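Local coordinates for cellobiose 2-epimerase (Spirochaeta thermophila DSM 6192, PDB 5ZIG), which probably catalyses the reversible epimerization of cellobiose to 4-O-beta-D-glucosyl-D-mannose, at residues Gln33-His38 and Ala53-Val58; Gly156-Arg159 and Tyr164-Ala167; Val323-Ala328 and Pro335-His340. One frame throughout, in Å; residues are numbered along the deposited sequence.

Interaction 1: Gln33-His38 and Ala53-Val58; sequences QQDPIH and APKGLV
An Asx turn after helix 7-31 is joined to the short strand 55-56 by a buried salt bridge between Asp35 and Lys55, a worked example of how a charged pair can span the gap between a loop and a strand whose backbones stay well apart. The CA atoms of the two residues lie 10.6 Å apart, and the lysine covers most of that gap: its chain runs extended beyond CG and brings NZ to 3.0 Å from Asp35 OD2. The ammonium comes from above the carboxylate, 49° out of its plane, and the two side chains cross at about a right angle. NZ also lies 3.6 Å from His38 CB, so the base of the histidine flanks the charged end. Two backbone carbonyls, Pro108 O and Gly39 O, accept further hydrogen bonds from the same nitrogen and leave this buried cation gripped by three acceptors.

The carboxylate divides its work between its oxygens. With CG anti to the backbone N (chi1 -165°), Asp35 OD1 faces the chain that follows and takes two amides: Ile37 N at 2.9 Å, nearly along the C-O bond, and His38 N at 3.0 Å, from well above the plane in an almost straight bond. These bonds fix the rotation of the group and present OD2 to the lysine, while OD2 lies at the edge of the His38 ring, in its plane.

Through its backbone Lys55 pairs with Val106 in the antiparallel strand 105-106, and its side chain rests on Phe89 of helix 77-94. Gly56 is the N-cap residue of helix 57-73. The aspartate combines an Asx turn with a salt bridge that ties the loop after helix 7-31 to the strand leading into helix 57-73 in the alpha/alpha-barrel fold of the N-acylglucosamine 2-epimerase family.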
loop_
_atom_site.group_PDB
_atom_site.type_symbol
_atom_site.label_atom_id
_atom_site.label_comp_id
_atom_site.label_asym_id
_atom_site.label_seq_id
_atom_site.Cartn_x
_atom_site.Cartn_y
_atom_site.Cartn_z
ATOM N N GLN A 33 -16.970 1.377 12.127
ATOM C CA GLN A 33 -16.374 2.711 12.203
ATOM C C GLN A 33 -16.862 3.633 11.086
ATOM O O GLN A 33 -16.169 4.592 10.740
ATOM C CB GLN A 33 -14.848 2.639 12.166
ATOM C CG GLN A 33 -14.236 1.680 13.153
ATOM C CD GLN A 33 -14.081 2.286 14.511
ATOM O OE1 GLN A 33 -14.606 3.366 14.784
ATOM N NE2 GLN A 33 -13.348 1.608 15.377
ATOM N N GLN A 34 -18.016 3.338 10.498
ATOM C CA GLN A 34 -18.636 4.211 9.519
ATOM C C GLN A 34 -19.439 5.307 10.226
ATOM O O GLN A 34 -20.137 5.050 11.212
ATOM C CB GLN A 34 -19.538 3.388 8.599
ATOM C CG GLN A 34 -18.885 2.096 8.091
ATOM C CD GLN A 34 -19.764 1.338 7.126
ATOM O OE1 GLN A 34 -20.024 1.796 6.006
ATOM N NE2 GLN A 34 -20.232 0.169 7.551
ATOM N N ASP A 35 -19.331 6.528 9.711
ATOM C CA ASP A 35 -20.029 7.719 10.188
ATOM C C ASP A 35 -21.472 7.739 9.692
ATOM O O ASP A 35 -21.714 7.928 8.494
ATOM C CB ASP A 35 -19.287 8.971 9.699
ATOM C CG ASP A 35 -19.704 10.236 10.425
ATOM O OD1 ASP A 35 -20.910 10.417 10.712
ATOM O OD2 ASP A 35 -18.809 11.077 10.667
ATOM N N PRO A 36 -22.459 7.571 10.582
ATOM C CA PRO A 36 -23.867 7.552 10.146
ATOM C C PRO A 36 -24.491 8.931 9.942
ATOM O O PRO A 36 -25.624 9.007 9.453
ATOM C CB PRO A 36 -24.564 6.805 11.274
ATOM C CG PRO A 36 -23.763 7.215 12.511
ATOM C CD PRO A 36 -22.325 7.384 12.037
ATOM N N ILE A 37 -23.797 10.004 10.290
ATOM C CA ILE A 37 -24.306 11.349 10.056
ATOM C C ILE A 37 -23.769 11.911 8.754
ATOM O O ILE A 37 -24.534 12.334 7.886
ATOM C CB ILE A 37 -23.952 12.263 11.245
ATOM C CG1 ILE A 37 -24.534 11.690 12.532
ATOM C CG2 ILE A 37 -24.427 13.728 10.978
ATOM C CD1 ILE A 37 -24.072 12.409 13.755
ATOM N N HIS A 38 -22.451 11.869 8.590
ATOM C CA HIS A 38 -21.783 12.485 7.462
ATOM C C HIS A 38 -21.415 11.501 6.366
ATOM O O HIS A 38 -21.164 11.932 5.242
ATOM C CB HIS A 38 -20.513 13.182 7.958
ATOM C CG HIS A 38 -20.769 14.206 9.016
ATOM N ND1 HIS A 38 -21.568 15.315 8.814
ATOM C CD2 HIS A 38 -20.470 14.193 10.342
ATOM C CE1 HIS A 38 -21.651 16.001 9.941
ATOM N NE2 HIS A 38 -21.009 15.332 10.888
ATOM N N ALA A 53 -12.616 14.461 14.041
ATOM C CA ALA A 53 -11.366 14.404 13.320
ATOM C C ALA A 53 -11.614 14.558 11.824
ATOM O O ALA A 53 -12.633 14.098 11.301
ATOM C CB ALA A 53 -10.648 13.081 13.580
ATOM N N PRO A 54 -10.700 15.203 11.116
ATOM C CA PRO A 54 -10.799 15.238 9.652
ATOM C C PRO A 54 -10.555 13.857 9.047
ATOM O O PRO A 54 -9.865 13.008 9.623
ATOM C CB PRO A 54 -9.700 16.228 9.241
ATOM C CG PRO A 54 -9.290 16.926 10.491
ATOM C CD PRO A 54 -9.527 15.940 11.606
ATOM N N LYS A 55 -11.132 13.664 7.859
ATOM C CA LYS A 55 -11.081 12.423 7.100
ATOM C C LYS A 55 -10.158 12.577 5.896
ATOM O O LYS A 55 -10.324 13.496 5.081
ATOM C CB LYS A 55 -12.486 12.002 6.682
ATOM C CG LYS A 55 -13.486 12.196 7.815
ATOM C CD LYS A 55 -14.919 11.949 7.377
ATOM C CE LYS A 55 -15.815 11.670 8.568
ATOM N NZ LYS A 55 -17.255 11.767 8.216
ATOM N N GLY A 56 -9.170 11.683 5.809
ATOM C CA GLY A 56 -8.159 11.786 4.791
ATOM C C GLY A 56 -8.574 11.132 3.488
ATOM O O GLY A 56 -9.391 10.210 3.459
ATOM N N LEU A 57 -7.980 11.632 2.406
ATOM C CA LEU A 57 -8.165 11.029 1.096
ATOM C C LEU A 57 -7.643 9.595 1.074
ATOM O O LEU A 57 -8.353 8.680 0.649
ATOM C CB LEU A 57 -7.453 11.879 0.042
ATOM C CG LEU A 57 -7.347 11.249 -1.336
ATOM C CD1 LEU A 57 -8.728 10.830 -1.875
ATOM C CD2 LEU A 57 -6.616 12.222 -2.285
ATOM N N VAL A 58 -6.386 9.401 1.498
ATOM C CA VAL A 58 -5.762 8.072 1.546
ATOM C C VAL A 58 -6.619 7.094 2.344
ATOM O O VAL A 58 -6.952 6.008 1.869
ATOM C CB VAL A 58 -4.346 8.163 2.147
ATOM C CG1 VAL A 58 -3.655 6.799 2.099
ATOM C CG2 VAL A 58 -3.517 9.226 1.447
#

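Interaction 2: Gly156-Arg159 and Tyr164-Ala167; sequences GRDR and YYEA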
loop_
_atom_site.group_PDB
_atom_site.type_symbol
_atom_site.label_atom_id
_atom_site.label_comp_id
_atom_site.label_asym_id
_atom_site.label_seq_id
_atom_site.Cartn_x
_atom_site.Cartn_y
_atom_site.Cartn_z
ATOM N N GLY A 156 0.649 15.739 -13.873
ATOM C CA GLY A 156 1.615 15.206 -12.925
ATOM C C GLY A 156 2.962 14.853 -13.514
ATOM O O GLY A 156 3.987 14.966 -12.831
ATOM N N ARG A 157 2.996 14.437 -14.779
ATOM C CA ARG A 157 4.238 13.932 -15.353
ATOM C C ARG A 157 5.223 15.065 -15.609
ATOM O O ARG A 157 4.885 16.079 -16.230
ATOM C CB ARG A 157 3.970 13.175 -16.651
ATOM C CG ARG A 157 3.680 11.696 -16.461
ATOM C CD ARG A 157 4.933 10.849 -16.122
ATOM N NE ARG A 157 6.172 11.311 -16.752
ATOM C CZ ARG A 157 6.587 10.975 -17.973
ATOM N NH1 ARG A 157 5.865 10.167 -18.745
ATOM N NH2 ARG A 157 7.739 11.446 -18.420
ATOM N N ASP A 158 6.447 14.879 -15.122
ATOM C CA ASP A 158 7.587 15.689 -15.520
ATOM C C ASP A 158 8.066 15.100 -16.844
ATOM O O ASP A 158 8.713 14.053 -16.862
ATOM C CB ASP A 158 8.658 15.635 -14.433
ATOM C CG ASP A 158 9.946 16.364 -14.814
ATOM O OD1 ASP A 158 10.793 16.517 -13.905
ATOM O OD2 ASP A 158 10.122 16.798 -15.988
ATOM N N ARG A 159 7.733 15.768 -17.951
ATOM C CA ARG A 159 8.084 15.250 -19.264
ATOM C C ARG A 159 9.524 15.551 -19.648
ATOM O O ARG A 159 10.016 14.982 -20.627
ATOM C CB ARG A 159 7.134 15.809 -20.318
ATOM C CG ARG A 159 5.656 15.589 -19.998
ATOM C CD ARG A 159 5.215 14.137 -20.229
ATOM N NE ARG A 159 3.758 14.029 -20.286
ATOM C CZ ARG A 159 3.079 12.885 -20.263
ATOM N NH1 ARG A 159 3.717 11.723 -20.189
ATOM N NH2 ARG A 159 1.753 12.905 -20.311
ATOM N N TYR A 164 7.056 11.869 -11.770
ATOM C CA TYR A 164 5.909 12.688 -11.393
ATOM C C TYR A 164 6.285 13.661 -10.277
ATOM O O TYR A 164 6.989 13.298 -9.330
ATOM C CB TYR A 164 4.685 11.839 -10.907
ATOM C CG TYR A 164 4.188 10.824 -11.926
ATOM C CD1 TYR A 164 3.004 11.047 -12.629
ATOM C CD2 TYR A 164 4.889 9.658 -12.183
ATOM C CE1 TYR A 164 2.561 10.166 -13.567
ATOM C CE2 TYR A 164 4.437 8.748 -13.125
ATOM C CZ TYR A 164 3.270 9.017 -13.816
ATOM O OH TYR A 164 2.788 8.148 -14.769
ATOM N N TYR A 165 5.803 14.901 -10.401
ATOM C CA TYR A 165 5.874 15.835 -9.288
ATOM C C TYR A 165 5.071 15.298 -8.110
ATOM O O TYR A 165 4.057 14.617 -8.277
ATOM C CB TYR A 165 5.347 17.200 -9.715
ATOM C CG TYR A 165 6.178 17.776 -10.828
ATOM C CD1 TYR A 165 7.398 18.367 -10.555
ATOM C CD2 TYR A 165 5.776 17.671 -12.167
ATOM C CE1 TYR A 165 8.182 18.876 -11.563
ATOM C CE2 TYR A 165 6.564 18.171 -13.178
ATOM C CZ TYR A 165 7.766 18.787 -12.867
ATOM O OH TYR A 165 8.577 19.309 -13.854
ATOM N N GLU A 166 5.528 15.633 -6.904
ATOM C CA GLU A 166 4.901 15.114 -5.694
ATOM C C GLU A 166 3.458 15.581 -5.558
ATOM O O GLU A 166 2.564 14.786 -5.236
ATOM C CB GLU A 166 5.727 15.549 -4.486
ATOM C CG GLU A 166 5.252 15.013 -3.149
ATOM C CD GLU A 166 5.478 13.524 -2.996
ATOM O OE1 GLU A 166 6.333 12.960 -3.702
ATOM O OE2 GLU A 166 4.803 12.923 -2.148
ATOM N N ALA A 167 3.204 16.867 -5.798
ATOM C CA ALA A 167 1.912 17.432 -5.443
ATOM C C ALA A 167 1.698 18.722 -6.228
ATOM O O ALA A 167 2.635 19.290 -6.794
ATOM C CB ALA A 167 1.820 17.683 -3.934
HETATM O O HOH W 1 3.883 8.232 -18.038
#
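Arg157 lays its aliphatic part over one face of the Tyr164 ring: CD sits 3.6 Å from the ring centroid, a CH-pi contact displaced toward the rim on the CZ side. A bend at chi2 (-75°) followed by another at chi3 leaves the guanidinium above the same face but lifted well clear of it and steeply tilted. The two planes stand 66° apart, and CZ of Arg157 remains 5.9 Å from the Tyr164 centroid, at most a weak cation-pi attraction. A water accepts from Arg157 NH1 and donates weakly to Tyr164 OH, which is also hydrogen-bonded to Glu153.

Between the side chains the backbones form a single beta bridge, Arg157 with Tyr164, that closes a tight loop between helix 139-156 and strand 167-168. Tyr165 N gives Gly156 O a bond of 3.0 Å in the carbonyl plane, and Tyr164 CA reaches the same oxygen through a CA-H...O contact.

Asp158 and Tyr165 cross obliquely, yet the carboxylate and ring planes are nearly parallel, 10° apart, with Asp158 CB 3.5 Å from Tyr165 CE2. Their polar ends lie close, Asp158 CG 3.4 Å from Tyr165 OH, but their partners differ: Tyr165 OH bonds Glu240, Asp158 OD1 forms a salt bridge with Lys189.

Interaction 3: Val323-Ala328 and Pro335-His340; sequences VGFLNA and PRYLDH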
loop_
_atom_site.group_PDB
_atom_site.type_symbol
_atom_site.label_atom_id
_atom_site.label_comp_id
_atom_site.label_asym_id
_atom_site.label_seq_id
_atom_site.Cartn_x
_atom_site.Cartn_y
_atom_site.Cartn_z
ATOM N N VAL A 323 3.904 -10.485 2.564
ATOM C CA VAL A 323 3.596 -10.669 1.143
ATOM C C VAL A 323 4.875 -10.749 0.335
ATOM O O VAL A 323 4.989 -11.551 -0.600
ATOM C CB VAL A 323 2.671 -9.553 0.637
ATOM C CG1 VAL A 323 2.243 -9.844 -0.783
ATOM C CG2 VAL A 323 1.452 -9.462 1.533
ATOM N N GLY A 324 5.887 -9.987 0.742
ATOM C CA GLY A 324 7.131 -9.977 0.004
ATOM C C GLY A 324 7.866 -11.298 0.077
ATOM O O GLY A 324 8.474 -11.728 -0.901
ATOM N N PHE A 325 7.814 -11.963 1.237
ATOM C CA PHE A 325 8.526 -13.221 1.379
ATOM C C PHE A 325 7.828 -14.333 0.603
ATOM O O PHE A 325 8.492 -15.203 0.029
ATOM C CB PHE A 325 8.676 -13.574 2.865
ATOM C CG PHE A 325 9.712 -12.747 3.575
ATOM C CD1 PHE A 325 10.945 -12.510 2.981
ATOM C CD2 PHE A 325 9.462 -12.217 4.824
ATOM C CE1 PHE A 325 11.904 -11.745 3.621
ATOM C CE2 PHE A 325 10.411 -11.464 5.471
ATOM C CZ PHE A 325 11.632 -11.225 4.872
ATOM N N LEU A 326 6.489 -14.323 0.578
ATOM C CA LEU A 326 5.752 -15.280 -0.237
ATOM C C LEU A 326 6.058 -15.091 -1.715
ATOM O O LEU A 326 6.268 -16.072 -2.457
ATOM C CB LEU A 326 4.259 -15.140 0.019
ATOM C CG LEU A 326 3.744 -15.440 1.433
ATOM C CD1 LEU A 326 2.252 -15.162 1.469
ATOM C CD2 LEU A 326 4.061 -16.893 1.916
ATOM N N ASN A 327 6.094 -13.824 -2.152
ATOM C CA ASN A 327 6.410 -13.503 -3.537
ATOM C C ASN A 327 7.807 -13.977 -3.908
ATOM O O ASN A 327 8.030 -14.446 -5.022
ATOM C CB ASN A 327 6.290 -11.987 -3.748
ATOM C CG ASN A 327 6.414 -11.594 -5.202
ATOM O OD1 ASN A 327 5.548 -11.890 -6.020
ATOM N ND2 ASN A 327 7.498 -10.924 -5.528
ATOM N N ALA A 328 8.767 -13.816 -2.993
ATOM C CA ALA A 328 10.142 -14.202 -3.276
ATOM C C ALA A 328 10.292 -15.710 -3.418
ATOM O O ALA A 328 11.179 -16.177 -4.146
ATOM C CB ALA A 328 11.067 -13.702 -2.173
ATOM N N PRO A 335 12.766 -22.308 -0.585
ATOM C CA PRO A 335 11.803 -22.423 0.518
ATOM C C PRO A 335 12.145 -21.585 1.738
ATOM O O PRO A 335 11.254 -21.331 2.554
ATOM C CB PRO A 335 11.839 -23.925 0.850
ATOM C CG PRO A 335 12.283 -24.564 -0.404
ATOM C CD PRO A 335 13.312 -23.623 -0.955
ATOM N N ARG A 336 13.399 -21.171 1.911
ATOM C CA ARG A 336 13.740 -20.340 3.061
ATOM C C ARG A 336 12.938 -19.039 3.095
ATOM O O ARG A 336 12.714 -18.483 4.179
ATOM C CB ARG A 336 15.244 -20.037 3.061
ATOM C CG ARG A 336 15.712 -19.208 4.244
ATOM C CD ARG A 336 17.103 -19.595 4.701
ATOM N NE ARG A 336 17.543 -18.757 5.812
ATOM C CZ ARG A 336 17.165 -18.938 7.075
ATOM N NH1 ARG A 336 16.344 -19.935 7.384
ATOM N NH2 ARG A 336 17.609 -18.124 8.028
ATOM N N TYR A 337 12.492 -18.550 1.938
ATOM C CA TYR A 337 11.637 -17.368 1.931
ATOM C C TYR A 337 10.310 -17.651 2.620
ATOM O O TYR A 337 9.773 -16.785 3.320
ATOM C CB TYR A 337 11.418 -16.875 0.503
ATOM C CG TYR A 337 12.609 -16.137 -0.045
ATOM C CD1 TYR A 337 13.090 -14.991 0.573
ATOM C CD2 TYR A 337 13.259 -16.591 -1.184
ATOM C CE1 TYR A 337 14.205 -14.317 0.075
ATOM C CE2 TYR A 337 14.362 -15.938 -1.684
ATOM C CZ TYR A 337 14.834 -14.798 -1.062
ATOM O OH TYR A 337 15.940 -14.156 -1.591
ATOM N N LEU A 338 9.792 -18.872 2.474
ATOM C CA LEU A 338 8.580 -19.257 3.188
ATOM C C LEU A 338 8.818 -19.320 4.698
ATOM O O LEU A 338 7.934 -18.953 5.481
ATOM C CB LEU A 338 8.067 -20.602 2.669
ATOM C CG LEU A 338 7.562 -20.648 1.224
ATOM C CD1 LEU A 338 7.049 -22.032 0.842
ATOM C CD2 LEU A 338 6.485 -19.573 0.996
ATOM N N ASP A 339 9.994 -19.807 5.121
ATOM C CA ASP A 339 10.352 -19.770 6.538
ATOM C C ASP A 339 10.223 -18.352 7.078
ATOM O O ASP A 339 9.666 -18.122 8.163
ATOM C CB ASP A 339 11.789 -20.273 6.748
ATOM C CG ASP A 339 11.974 -21.758 6.408
ATOM O OD1 ASP A 339 11.011 -22.534 6.539
ATOM O OD2 ASP A 339 13.090 -22.150 6.006
ATOM N N HIS A 340 10.729 -17.394 6.309
ATOM C CA HIS A 340 10.700 -15.996 6.704
ATOM C C HIS A 340 9.262 -15.491 6.819
ATOM O O HIS A 340 8.863 -14.963 7.861
ATOM C CB HIS A 340 11.533 -15.191 5.695
ATOM C CG HIS A 340 13.010 -15.482 5.772
ATOM N ND1 HIS A 340 13.663 -15.736 6.964
ATOM C CD2 HIS A 340 13.958 -15.556 4.807
ATOM C CE1 HIS A 340 14.949 -15.939 6.729
ATOM N NE2 HIS A 340 15.154 -15.832 5.427
#
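Phe325 and Tyr337 sit at the centre of an antiparallel helical hairpin, an element of the alpha/alpha barrel, in which the segments of helices 315-332 and 336-352 pass 7.8 Å apart with their directions at 167°. Each ring takes a CH-pi contact on one face. His340 CB stands over the middle of the Phe325 ring, 3.6 Å from its centroid, and Ala328 CB sits at 3.6 Å over the centroid of the Tyr337 ring. The aromatic side chains themselves cross at about a right angle, with Phe325 CD1 at the edge of Tyr337, 4.1 Å from its CD1. The Phe325 and His340 rings lie oblique to each other. In another part of the interface the branches of Leu326 and Leu338 touch, CD2 to CD2, at 3.7 Å.

A first torsion of -77°, which sets CG of Tyr337 opposite its carbonyl carbon, turns the ring broadside to Ala328. Replacing Tyr337 by an alanine would probably leave the Ala328 methyl without its ring face and open a gap beside Phe325 CD1.

Further out, Met285 of helix 275-294 touches Phe325, Ala328 and Tyr337, and Ala289 of that helix meets His340. Leu338 packs on Ile400 of helix 384-402. Where the helices come close, the contacts are reciprocal: Phe325 O lies 3.4 Å from Tyr337 CB, and Tyr337 O lies 3.4 Å from Phe325 CB.

How the interactions relate
Followed from the N terminus, the three contacts come in series, each closing before the next opens, so none nests or crosses. Interaction 1 closes a loop of 14 residues, with strands 44-45 and 49-50 in it, and ties the chain after helix 7-31 to strand 55-56, just ahead of helix 57-73. Interaction 2 closes a much shorter loop, four residues, between helix 139-156 and strand 167-168. Interaction 3 spans six residues, the last turn of helix 315-332 and the short link into helix 336-352. The centres of interactions 1 and 2 lie about 29 Å apart. Interaction 3 is on the opposite side of the chain's centre from both, its centre about 36 Å and 34 Å from theirs.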